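Local atomic coordinates of putative non-ribosomal peptide synthetase (PDB entry 6M7L), a protein that probably forms the condensation-type domain of a non-ribosomal peptide synthetase, a two-lobed fold whose relatives join aminoacyl and peptidyl units during peptide assembly. Residues D108-L113 and H133-T138; E141-V146 and S397-P402; V276-A281 and P329-I334; M282-L287 and V293-R298. All blocks are in the same frame, centred on the assembly; numbering follows the deposited sequence.

Interaction 1 (D108-L113 and H133-T138); sequences DELPGL and HLFPLT
Leu113 and Leu110, one helical turn apart, pack obliquely against Phe135, Leu113 on the ring and Leu110 at its root, the tightest part of this helix-to-strand contact. Leu113 CB lies 3.6 Å from Phe135 CE1, and Leu113 CD1 comes within 3.9 Å of the same ring carbon. Leu110 CD2 is 3.8 Å from Phe135 CB. Phe135 CG stands anti to its carbonyl carbon (chi1 -60°), which carries the ring along the helix to Leu113 while CB stays beside Leu110. The looser side lies toward Leu137, itself only partly buried. There the other methyl of Leu110 meets the tip of Leu137, with CD1 of each 4.0 Å apart. A branched leucine suits the place of Leu110, touching two partners with separate methyls. Cutting Phe135 back to an alanine would probably open a gap beside Leu113, now without its ring partner, and leave Leu110 CD2 only the CB contact. The contact joins helix 110-119 to strand 130-136 within a beta-alpha-beta unit that begins at strand 100-102. Leu114 and Arg117 of that helix also touch the phenylalanine, whereas strand 141-149 supplies Val143 against Leu110 and Leu145 beside Phe135.

Interaction 2 (E141-V146 and S397-P402); sequences EQVLLV and SPVPMP
Val143 and Val399 meet methyl to methyl, CG2 of one 4.2 Å from CG2 of the other, in a contact that is wholly apolar across its two segments. The second apolar pair lies two residues further along each segment, where Leu145 CD1 rests 4.2 Å from Met401 SD and the two side chains cross at about a right angle. Met401 reaches this spot by folding: after CG leaves anti to the carbonyl carbon, the chain bends at chi2 (-89°) and again at chi3 (-53°), turning the sulfur toward the leucine. Methionine suits the place because an unbranched, flexible side chain can bend twice to bring its sulfur to Leu145, while beta-branched valines suit the extended backbone nearer the sheet. Both distances are loose, so these pairs graze each other more than they interlock.

No hydrogen bond joins the two segments, because strand 45-53 lies between them. Strand 141-149 bonds on one side to strand 130-136, through Val143 with Phe135, and on the other to strand 45-53, through Leu144 with Leu50. Strand 395-399 lies beyond strand 45-53, and the contact therefore reaches over an intervening strand.

Charged and polar links flank the apolar pairs. Glu141 forms salt bridges with Arg51 and Arg53 of the intervening strand 45-53, and Arg47 NH2 donates to Pro402 O.

Helix 110-119 covers the same face, with Leu114 touching both Leu145 and Met401. An edge strand that arrives late in the chain to complete the N-terminal lobe's sheet is consistent with the crossover known as the latch in condensation domains.

Interaction 3 (V276-A281 and P329-I334); sequences VHAALA and PAFTEI
The ring of Phe331 turns its edge to Ala279, whose backbone N lies in the ring plane 3.9 Å from CE2. Ala278 approaches the same corner obliquely, its CB 3.7 Å from CE2 and 4.1 Å from CD2. These residues form a helix-helix contact in the C-terminal lobe of the condensation-domain fold, where the first turn of helix 331-346 packs on the middle of helix 272-288. Phe331 opens that turn, with Ala330 just before it at the N-cap. Phe331 CG is anti to its backbone N (chi1 173°), which carries the ring toward helix 272-288, so that its CE2 corner meets the alanines. Small residues suit the receiving helix: alanine's single methyl lets the backbones come close, the CA atoms of Ala278 and Ile334 being 5.7 Å apart, and the bulk comes from the opposite helix. Further support for the ring comes from Val457 of helix 440-459 and from Pro461, while Leu454 touches Ala279. All four touching residues are buried, and no hydrogen bond crosses between the segments, as fits a wholly apolar side-chain interface. One turn on from Phe331, Ile334 presents its short branch to the same alanine, with its CG2 3.8 Å from Ala278 CB and 3.9 Å from Ala278 CA.

Interaction 4 (M282-L287 and V293-R298); sequences MLLSRL and VTIGTR
Leu284 on the last turns of helix 272-288 packs on Val293 and Ile295 at the start of strand 292-299, in a helix-to-strand connection where the chain turns from helix into strand through a short loop. The strand pairs antiparallel with strand 317-324 in the C-terminal lobe. Val293 provides the closer partner: its CG2 lies 3.9 Å from Leu284 CB and the same distance from Leu284 CD1, so a single methyl spans both the root and one tip of the leucine. Val293 CG2 stands anti to its own backbone N, pointing at the helix. Leu284 in turn has CG anti to the carbonyl carbon (chi1 -62°), which extends its methyls along the strand. There Leu284 CD1 comes 4.1 Å from Ile295 CG2, a lighter touch at the far end. The leucine crosses both strand side chains at about a right angle. Val293 and Ile295 face the helix because alternate positions of an extended strand share a side, and beta-branched side chains suit that backbone; Thr294 between them points away. Val374 of strand 374-380 also touches Leu284, and Leu376 touches Ile295. On the polar side, Ser285 OG hydrogen-bonds to Arg290 O in the loop joining helix to strand. All three touching residues are buried and neither hydrogen bond nor charge links the two segments. Cohesion between them therefore rests on excluded water and on the fit of methyl groups.

How the interactions relate
From the N terminus, interaction 1 closes first, a short loop within a beta-alpha-beta unit. Interaction 2 opens just afterwards on the next strand and spans about 250 residues, bringing a late strand back to the N-terminal lobe's sheet. The two touch: His133 N lies 2.8 Å from Leu145 O, a probable hydrogen bond between neighbouring strands. Nested inside that long loop is interaction 3, which joins two helices of the C-terminal lobe, and within its loop lies interaction 4. These inner contacts share helix 272-288, with Met282 packing on Phe331 and Ile334. Interactions 1 and 3 have centres about 46 Å apart, on opposite sides of the chain's centre.

Interaction 1 (D108-L113 and H133-T138)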
loop_
_atom_site.group_PDB
_atom_site.type_symbol
_atom_site.label_atom_id
_atom_site.label_comp_id
_atom_site.label_asym_id
_atom_site.label_seq_id
_atom_site.Cartn_x
_atom_site.Cartn_y
_atom_site.Cartn_z
ATOM N N ASP A 108 3.677 -19.716 23.523
ATOM C CA ASP A 108 4.448 -19.606 24.756
ATOM C C ASP A 108 5.837 -19.007 24.556
ATOM O O ASP A 108 6.171 -17.983 25.162
ATOM C CB ASP A 108 4.570 -21.005 25.369
ATOM C CG ASP A 108 4.872 -20.979 26.844
ATOM O OD1 ASP A 108 4.813 -19.887 27.446
ATOM O OD2 ASP A 108 5.170 -22.058 27.402
ATOM N N GLU A 109 6.646 -19.628 23.698
ATOM C CA GLU A 109 8.064 -19.311 23.584
ATOM C C GLU A 109 8.407 -18.515 22.331
ATOM O O GLU A 109 9.593 -18.331 22.034
ATOM C CB GLU A 109 8.887 -20.601 23.629
ATOM C CG GLU A 109 8.525 -21.611 22.554
ATOM C CD GLU A 109 8.751 -23.043 23.001
ATOM O OE1 GLU A 109 8.552 -23.966 22.182
ATOM O OE2 GLU A 109 9.121 -23.246 24.177
ATOM N N LEU A 110 7.411 -18.035 21.594
ATOM C CA LEU A 110 7.669 -17.245 20.394
ATOM C C LEU A 110 8.307 -15.889 20.698
ATOM O O LEU A 110 9.203 -15.469 19.954
ATOM C CB LEU A 110 6.383 -17.051 19.586
ATOM C CG LEU A 110 6.149 -18.104 18.503
ATOM C CD1 LEU A 110 4.945 -17.741 17.653
ATOM C CD2 LEU A 110 7.393 -18.264 17.640
ATOM N N PRO A 111 7.879 -15.159 21.742
ATOM C CA PRO A 111 8.573 -13.897 22.061
ATOM C C PRO A 111 10.077 -14.046 22.219
ATOM O O PRO A 111 10.839 -13.260 21.641
ATOM C CB PRO A 111 7.897 -13.463 23.366
ATOM C CG PRO A 111 6.527 -13.984 23.251
ATOM C CD PRO A 111 6.654 -15.311 22.552
ATOM N N GLY A 112 10.529 -15.045 22.977
ATOM C CA GLY A 112 11.959 -15.209 23.181
ATOM C C GLY A 112 12.684 -15.650 21.925
ATOM O O GLY A 112 13.790 -15.183 21.639
ATOM N N LEU A 113 12.073 -16.554 21.157
ATOM C CA LEU A 113 12.708 -17.037 19.936
ATOM C C LEU A 113 12.867 -15.916 18.919
ATOM O O LEU A 113 13.931 -15.764 18.307
ATOM C CB LEU A 113 11.896 -18.189 19.349
ATOM C CG LEU A 113 12.034 -19.499 20.119
ATOM C CD1 LEU A 113 10.964 -20.485 19.695
ATOM C CD2 LEU A 113 13.416 -20.076 19.885
ATOM N N HIS A 133 13.675 -17.730 9.749
ATOM C CA HIS A 133 13.440 -18.673 10.837
ATOM C C HIS A 133 11.958 -19.016 10.855
ATOM O O HIS A 133 11.126 -18.171 11.202
ATOM C CB HIS A 133 13.882 -18.091 12.178
ATOM C CG HIS A 133 15.224 -17.430 12.132
ATOM N ND1 HIS A 133 16.382 -18.068 12.521
ATOM C CD2 HIS A 133 15.592 -16.190 11.735
ATOM C CE1 HIS A 133 17.406 -17.246 12.369
ATOM N NE2 HIS A 133 16.953 -16.100 11.894
ATOM N N LEU A 134 11.629 -20.248 10.478
ATOM C CA LEU A 134 10.252 -20.715 10.483
ATOM C C LEU A 134 9.954 -21.400 11.809
ATOM O O LEU A 134 10.755 -22.207 12.293
ATOM C CB LEU A 134 10.005 -21.673 9.317
ATOM C CG LEU A 134 8.598 -22.260 9.202
ATOM C CD1 LEU A 134 7.560 -21.150 9.149
ATOM C CD2 LEU A 134 8.502 -23.151 7.974
ATOM N N PHE A 135 8.801 -21.074 12.396
ATOM C CA PHE A 135 8.395 -21.592 13.702
ATOM C C PHE A 135 7.055 -22.301 13.564
ATOM O O PHE A 135 5.993 -21.670 13.676
ATOM C CB PHE A 135 8.324 -20.471 14.734
ATOM C CG PHE A 135 9.631 -19.764 14.946
ATOM C CD1 PHE A 135 10.582 -20.285 15.810
ATOM C CD2 PHE A 135 9.912 -18.582 14.279
ATOM C CE1 PHE A 135 11.791 -19.638 16.006
ATOM C CE2 PHE A 135 11.120 -17.930 14.472
ATOM C CZ PHE A 135 12.059 -18.460 15.336
ATOM N N PRO A 136 7.057 -23.610 13.312
ATOM C CA PRO A 136 5.792 -24.357 13.206
ATOM C C PRO A 136 5.086 -24.427 14.551
ATOM O O PRO A 136 5.657 -24.881 15.547
ATOM C CB PRO A 136 6.239 -25.745 12.729
ATOM C CG PRO A 136 7.601 -25.535 12.146
ATOM C CD PRO A 136 8.218 -24.439 12.952
ATOM N N LEU A 137 3.834 -23.972 14.575
ATOM C CA LEU A 137 2.980 -24.058 15.753
ATOM C C LEU A 137 1.984 -25.205 15.648
ATOM O O LEU A 137 1.865 -26.017 16.571
ATOM C CB LEU A 137 2.240 -22.732 15.960
ATOM C CG LEU A 137 3.147 -21.511 16.110
ATOM C CD1 LEU A 137 2.341 -20.225 16.019
ATOM C CD2 LEU A 137 3.912 -21.581 17.425
ATOM N N THR A 138 1.253 -25.272 14.540
ATOM C CA THR A 138 0.429 -26.412 14.167
ATOM C C THR A 138 0.694 -26.721 12.699
ATOM O O THR A 138 1.527 -26.082 12.051
ATOM C CB THR A 138 -1.064 -26.143 14.398
ATOM O OG1 THR A 138 -1.540 -25.210 13.420
ATOM C CG2 THR A 138 -1.312 -25.580 15.790
#

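Interaction 2 (E141-V146 and S397-P402)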
loop_
_atom_site.group_PDB
_atom_site.type_symbol
_atom_site.label_atom_id
_atom_site.label_comp_id
_atom_site.label_asym_id
_atom_site.label_seq_id
_atom_site.Cartn_x
_atom_site.Cartn_y
_atom_site.Cartn_z
ATOM N N GLU A 141 -0.730 -23.493 11.180
ATOM C CA GLU A 141 -0.337 -22.200 11.732
ATOM C C GLU A 141 1.159 -22.207 11.999
ATOM O O GLU A 141 1.661 -23.082 12.713
ATOM C CB GLU A 141 -1.113 -21.887 13.013
ATOM C CG GLU A 141 -0.566 -20.702 13.792
ATOM C CD GLU A 141 -1.660 -19.789 14.312
ATOM O OE1 GLU A 141 -2.727 -19.716 13.667
ATOM O OE2 GLU A 141 -1.455 -19.143 15.362
ATOM N N GLN A 142 1.865 -21.242 11.415
ATOM C CA GLN A 142 3.288 -21.055 11.639
ATOM C C GLN A 142 3.560 -19.566 11.792
ATOM O O GLN A 142 2.727 -18.723 11.451
ATOM C CB GLN A 142 4.139 -21.617 10.489
ATOM C CG GLN A 142 3.697 -22.969 9.941
ATOM C CD GLN A 142 2.584 -22.853 8.916
ATOM O OE1 GLN A 142 2.169 -21.752 8.556
ATOM N NE2 GLN A 142 2.095 -23.994 8.440
ATOM N N VAL A 143 4.745 -19.244 12.303
ATOM C CA VAL A 143 5.232 -17.869 12.338
ATOM C C VAL A 143 6.592 -17.830 11.659
ATOM O O VAL A 143 7.502 -18.577 12.035
ATOM C CB VAL A 143 5.309 -17.315 13.771
ATOM C CG1 VAL A 143 6.164 -16.054 13.803
ATOM C CG2 VAL A 143 3.914 -17.010 14.281
ATOM N N LEU A 144 6.718 -16.969 10.652
ATOM C CA LEU A 144 7.939 -16.814 9.878
ATOM C C LEU A 144 8.629 -15.521 10.280
ATOM O O LEU A 144 7.992 -14.465 10.336
ATOM C CB LEU A 144 7.643 -16.801 8.378
ATOM C CG LEU A 144 8.842 -16.483 7.484
ATOM C CD1 LEU A 144 9.886 -17.584 7.598
ATOM C CD2 LEU A 144 8.411 -16.281 6.035
ATOM N N LEU A 145 9.924 -15.610 10.562
ATOM C CA LEU A 145 10.748 -14.449 10.864
ATOM C C LEU A 145 11.778 -14.282 9.760
ATOM O O LEU A 145 12.455 -15.244 9.386
ATOM C CB LEU A 145 11.446 -14.594 12.218
ATOM C CG LEU A 145 12.505 -13.537 12.549
ATOM C CD1 LEU A 145 11.876 -12.161 12.731
ATOM C CD2 LEU A 145 13.292 -13.936 13.783
ATOM N N VAL A 146 11.882 -13.068 9.232
ATOM C CA VAL A 146 12.890 -12.720 8.240
ATOM C C VAL A 146 13.759 -11.632 8.846
ATOM O O VAL A 146 13.253 -10.576 9.245
ATOM C CB VAL A 146 12.264 -12.254 6.916
ATOM C CG1 VAL A 146 13.354 -11.848 5.929
ATOM C CG2 VAL A 146 11.383 -13.350 6.330
ATOM N N SER A 397 -0.646 -12.076 8.697
ATOM C CA SER A 397 -0.777 -10.947 9.608
ATOM C C SER A 397 0.546 -10.727 10.328
ATOM O O SER A 397 1.248 -11.706 10.632
ATOM C CB SER A 397 -1.899 -11.162 10.628
ATOM O OG SER A 397 -1.654 -12.306 11.429
ATOM N N PRO A 398 0.914 -9.479 10.611
ATOM C CA PRO A 398 2.225 -9.214 11.216
ATOM C C PRO A 398 2.255 -9.530 12.704
ATOM O O PRO A 398 1.285 -9.307 13.431
ATOM C CB PRO A 398 2.426 -7.716 10.966
ATOM C CG PRO A 398 1.045 -7.166 10.920
ATOM C CD PRO A 398 0.186 -8.237 10.298
ATOM N N VAL A 399 3.391 -10.052 13.147
ATOM C CA VAL A 399 3.639 -10.351 14.555
ATOM C C VAL A 399 4.510 -9.236 15.122
ATOM O O VAL A 399 5.593 -8.976 14.573
ATOM C CB VAL A 399 4.317 -11.718 14.729
ATOM C CG1 VAL A 399 4.696 -11.948 16.191
ATOM C CG2 VAL A 399 3.412 -12.828 14.213
ATOM N N PRO A 400 4.092 -8.561 16.192
ATOM C CA PRO A 400 4.902 -7.464 16.730
ATOM C C PRO A 400 6.221 -7.971 17.286
ATOM O O PRO A 400 6.304 -9.063 17.850
ATOM C CB PRO A 400 4.014 -6.877 17.832
ATOM C CG PRO A 400 3.142 -8.013 18.246
ATOM C CD PRO A 400 2.867 -8.773 16.978
ATOM N N MET A 401 7.258 -7.163 17.107
ATOM C CA MET A 401 8.589 -7.386 17.640
ATOM C C MET A 401 8.951 -6.235 18.568
ATOM O O MET A 401 8.358 -5.152 18.485
ATOM C CB MET A 401 9.624 -7.480 16.509
ATOM C CG MET A 401 9.369 -8.579 15.493
ATOM S SD MET A 401 10.123 -10.150 15.948
ATOM C CE MET A 401 11.817 -9.638 16.220
ATOM N N PRO A 402 9.911 -6.430 19.470
ATOM C CA PRO A 402 10.412 -5.299 20.260
ATOM C C PRO A 402 11.028 -4.239 19.359
ATOM O O PRO A 402 11.284 -4.456 18.172
ATOM C CB PRO A 402 11.456 -5.939 21.181
ATOM C CG PRO A 402 11.036 -7.366 21.284
ATOM C CD PRO A 402 10.469 -7.713 19.933
#

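Interaction 3 (V276-A281 and P329-I334)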
loop_
_atom_site.group_PDB
_atom_site.type_symbol
_atom_site.label_atom_id
_atom_site.label_comp_id
_atom_site.label_asym_id
_atom_site.label_seq_id
_atom_site.Cartn_x
_atom_site.Cartn_y
_atom_site.Cartn_z
ATOM N N VAL A 276 7.988 20.733 16.380
ATOM C CA VAL A 276 8.468 19.748 17.345
ATOM C C VAL A 276 9.990 19.783 17.434
ATOM O O VAL A 276 10.568 19.587 18.510
ATOM C CB VAL A 276 7.950 18.345 16.977
ATOM C CG1 VAL A 276 8.452 17.308 17.975
ATOM C CG2 VAL A 276 6.431 18.341 16.918
ATOM N N HIS A 277 10.661 20.032 16.305
ATOM C CA HIS A 277 12.113 20.190 16.313
ATOM C C HIS A 277 12.533 21.304 17.263
ATOM O O HIS A 277 13.443 21.128 18.081
ATOM C CB HIS A 277 12.601 20.469 14.888
ATOM C CG HIS A 277 14.085 20.619 14.756
ATOM N ND1 HIS A 277 14.948 20.565 15.829
ATOM C CD2 HIS A 277 14.860 20.821 13.663
ATOM C CE1 HIS A 277 16.188 20.733 15.405
ATOM N NE2 HIS A 277 16.161 20.889 14.094
ATOM N N ALA A 278 11.871 22.460 17.173
ATOM C CA ALA A 278 12.208 23.580 18.045
ATOM C C ALA A 278 11.934 23.239 19.504
ATOM O O ALA A 278 12.762 23.507 20.382
ATOM C CB ALA A 278 11.432 24.827 17.623
ATOM N N ALA A 279 10.772 22.640 19.782
ATOM C CA ALA A 279 10.438 22.265 21.152
ATOM C C ALA A 279 11.459 21.286 21.718
ATOM O O ALA A 279 11.979 21.481 22.822
ATOM C CB ALA A 279 9.033 21.670 21.202
ATOM N N LEU A 280 11.763 20.225 20.965
ATOM C CA LEU A 280 12.738 19.241 21.421
ATOM C C LEU A 280 14.108 19.876 21.624
ATOM O O LEU A 280 14.824 19.540 22.576
ATOM C CB LEU A 280 12.817 18.088 20.417
ATOM C CG LEU A 280 13.601 16.830 20.796
ATOM C CD1 LEU A 280 13.012 16.177 22.036
ATOM C CD2 LEU A 280 13.612 15.854 19.631
ATOM N N ALA A 281 14.484 20.808 20.744
ATOM C CA ALA A 281 15.767 21.488 20.881
ATOM C C ALA A 281 15.830 22.314 22.160
ATOM O O ALA A 281 16.905 22.460 22.752
ATOM C CB ALA A 281 16.021 22.372 19.661
ATOM N N PRO A 329 16.990 32.732 22.691
ATOM C CA PRO A 329 15.934 32.857 21.685
ATOM C C PRO A 329 14.585 32.409 22.221
ATOM O O PRO A 329 14.487 31.578 23.126
ATOM C CB PRO A 329 16.407 31.930 20.556
ATOM C CG PRO A 329 17.799 31.471 20.946
ATOM C CD PRO A 329 17.867 31.583 22.426
ATOM N N ALA A 330 13.536 32.984 21.645
ATOM C CA ALA A 330 12.179 32.556 21.940
ATOM C C ALA A 330 11.790 31.398 21.026
ATOM O O ALA A 330 12.460 31.104 20.034
ATOM C CB ALA A 330 11.202 33.721 21.787
ATOM N N PHE A 331 10.684 30.733 21.375
ATOM C CA PHE A 331 10.236 29.588 20.589
ATOM C C PHE A 331 10.020 29.967 19.129
ATOM O O PHE A 331 10.402 29.216 18.224
ATOM C CB PHE A 331 8.955 29.005 21.183
ATOM C CG PHE A 331 8.331 27.934 20.335
ATOM C CD1 PHE A 331 7.184 28.194 19.602
ATOM C CD2 PHE A 331 8.897 26.672 20.263
ATOM C CE1 PHE A 331 6.608 27.213 18.818
ATOM C CE2 PHE A 331 8.327 25.685 19.480
ATOM C CZ PHE A 331 7.180 25.957 18.756
ATOM N N THR A 332 9.412 31.130 18.881
ATOM C CA THR A 332 9.270 31.607 17.509
ATOM C C THR A 332 10.631 31.796 16.852
ATOM O O THR A 332 10.815 31.463 15.676
ATOM C CB THR A 332 8.483 32.918 17.481
ATOM O OG1 THR A 332 9.077 33.855 18.388
ATOM C CG2 THR A 332 7.040 32.682 17.877
ATOM N N GLU A 333 11.601 32.326 17.603
ATOM C CA GLU A 333 12.935 32.527 17.051
ATOM C C GLU A 333 13.657 31.201 16.860
ATOM O O GLU A 333 14.374 31.015 15.870
ATOM C CB GLU A 333 13.737 33.459 17.957
ATOM C CG GLU A 333 15.081 33.878 17.391
ATOM C CD GLU A 333 15.762 34.928 18.248
ATOM O OE1 GLU A 333 15.237 35.232 19.342
ATOM O OE2 GLU A 333 16.817 35.452 17.827
ATOM N N ILE A 334 13.480 30.265 17.796
ATOM C CA ILE A 334 14.063 28.936 17.637
ATOM C C ILE A 334 13.394 28.201 16.483
ATOM O O ILE A 334 14.048 27.464 15.733
ATOM C CB ILE A 334 13.957 28.150 18.957
ATOM C CG1 ILE A 334 14.734 28.874 20.056
ATOM C CG2 ILE A 334 14.468 26.728 18.785
ATOM C CD1 ILE A 334 14.583 28.265 21.422
#

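Interaction 4 (M282-L287 and V293-R298)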
loop_
_atom_site.group_PDB
_atom_site.type_symbol
_atom_site.label_atom_id
_atom_site.label_comp_id
_atom_site.label_asym_id
_atom_site.label_seq_id
_atom_site.Cartn_x
_atom_site.Cartn_y
_atom_site.Cartn_z
ATOM N N MET A 282 14.696 22.865 22.598
ATOM C CA MET A 282 14.670 23.581 23.868
ATOM C C MET A 282 14.813 22.619 25.039
ATOM O O MET A 282 15.571 22.882 25.979
ATOM C CB MET A 282 13.376 24.385 23.995
ATOM C CG MET A 282 13.162 25.391 22.880
ATOM S SD MET A 282 11.633 26.336 23.041
ATOM C CE MET A 282 12.012 27.359 24.457
ATOM N N LEU A 283 14.094 21.495 24.992
ATOM C CA LEU A 283 14.139 20.530 26.087
ATOM C C LEU A 283 15.545 19.978 26.275
ATOM O O LEU A 283 16.070 19.953 27.394
ATOM C CB LEU A 283 13.146 19.398 25.823
ATOM C CG LEU A 283 13.056 18.324 26.904
ATOM C CD1 LEU A 283 12.488 18.903 28.189
ATOM C CD2 LEU A 283 12.215 17.163 26.417
ATOM N N LEU A 284 16.170 19.522 25.187
ATOM C CA LEU A 284 17.527 18.998 25.286
ATOM C C LEU A 284 18.512 20.077 25.709
ATOM O O LEU A 284 19.477 19.790 26.426
ATOM C CB LEU A 284 17.953 18.386 23.954
ATOM C CG LEU A 284 17.127 17.197 23.465
ATOM C CD1 LEU A 284 17.760 16.591 22.222
ATOM C CD2 LEU A 284 16.982 16.156 24.564
ATOM N N SER A 285 18.288 21.319 25.276
ATOM C CA SER A 285 19.180 22.409 25.654
ATOM C C SER A 285 19.192 22.613 27.162
ATOM O O SER A 285 20.254 22.812 27.761
ATOM C CB SER A 285 18.762 23.698 24.948
ATOM O OG SER A 285 19.640 24.765 25.260
ATOM N N ARG A 286 18.019 22.562 27.793
ATOM C CA ARG A 286 17.940 22.783 29.233
ATOM C C ARG A 286 18.350 21.543 30.018
ATOM O O ARG A 286 18.974 21.657 31.079
ATOM C CB ARG A 286 16.524 23.220 29.612
ATOM C CG ARG A 286 16.144 24.588 29.071
ATOM C CD ARG A 286 16.646 25.691 29.984
ATOM N NE ARG A 286 15.953 25.667 31.268
ATOM C CZ ARG A 286 14.813 26.305 31.510
ATOM N NH1 ARG A 286 14.246 26.226 32.706
ATOM N NH2 ARG A 286 14.238 27.022 30.554
ATOM N N LEU A 287 18.010 20.355 29.514
ATOM C CA LEU A 287 18.397 19.122 30.192
ATOM C C LEU A 287 19.911 18.966 30.224
ATOM O O LEU A 287 20.492 18.639 31.265
ATOM C CB LEU A 287 17.752 17.918 29.505
ATOM C CG LEU A 287 16.250 17.726 29.707
ATOM C CD1 LEU A 287 15.758 16.539 28.896
ATOM C CD2 LEU A 287 15.933 17.545 31.182
ATOM N N VAL A 293 22.246 22.461 20.262
ATOM C CA VAL A 293 21.719 21.103 20.215
ATOM C C VAL A 293 21.597 20.677 18.757
ATOM O O VAL A 293 21.230 21.479 17.891
ATOM C CB VAL A 293 20.367 21.007 20.949
ATOM C CG1 VAL A 293 19.438 22.109 20.487
ATOM C CG2 VAL A 293 19.732 19.640 20.749
ATOM N N THR A 294 21.927 19.417 18.488
ATOM C CA THR A 294 21.896 18.854 17.142
ATOM C C THR A 294 21.100 17.557 17.185
ATOM O O THR A 294 21.587 16.547 17.703
ATOM C CB THR A 294 23.310 18.596 16.614
ATOM O OG1 THR A 294 24.072 19.809 16.653
ATOM C CG2 THR A 294 23.259 18.075 15.183
ATOM N N ILE A 295 19.883 17.584 16.658
ATOM C CA ILE A 295 19.110 16.377 16.454
ATOM C C ILE A 295 19.267 15.942 15.002
ATOM O O ILE A 295 19.782 16.676 14.158
ATOM C CB ILE A 295 17.617 16.563 16.815
ATOM C CG1 ILE A 295 16.922 17.417 15.753
ATOM C CG2 ILE A 295 17.469 17.172 18.203
ATOM C CD1 ILE A 295 15.593 16.859 15.299
ATOM N N GLY A 296 18.816 14.722 14.701
ATOM C CA GLY A 296 18.859 14.207 13.354
ATOM C C GLY A 296 17.494 13.687 12.943
ATOM O O GLY A 296 16.549 13.660 13.735
ATOM N N THR A 297 17.403 13.287 11.680
ATOM C CA THR A 297 16.189 12.666 11.174
ATOM C C THR A 297 16.582 11.685 10.084
ATOM O O THR A 297 17.517 11.940 9.320
ATOM C CB THR A 297 15.188 13.705 10.648
ATOM O OG1 THR A 297 13.956 13.056 10.303
ATOM C CG2 THR A 297 15.734 14.432 9.424
ATOM N N ARG A 298 15.888 10.551 10.038
ATOM C CA ARG A 298 16.131 9.551 9.010
ATOM C C ARG A 298 15.243 9.847 7.811
ATOM O O ARG A 298 14.013 9.886 7.935
ATOM C CB ARG A 298 15.868 8.138 9.526
ATOM C CG ARG A 298 16.381 7.055 8.585
ATOM C CD ARG A 298 15.832 5.686 8.938
ATOM N NE ARG A 298 14.415 5.567 8.608
ATOM C CZ ARG A 298 13.953 5.125 7.443
ATOM N NH1 ARG A 298 14.798 4.757 6.490
ATOM N NH2 ARG A 298 12.647 5.050 7.230
#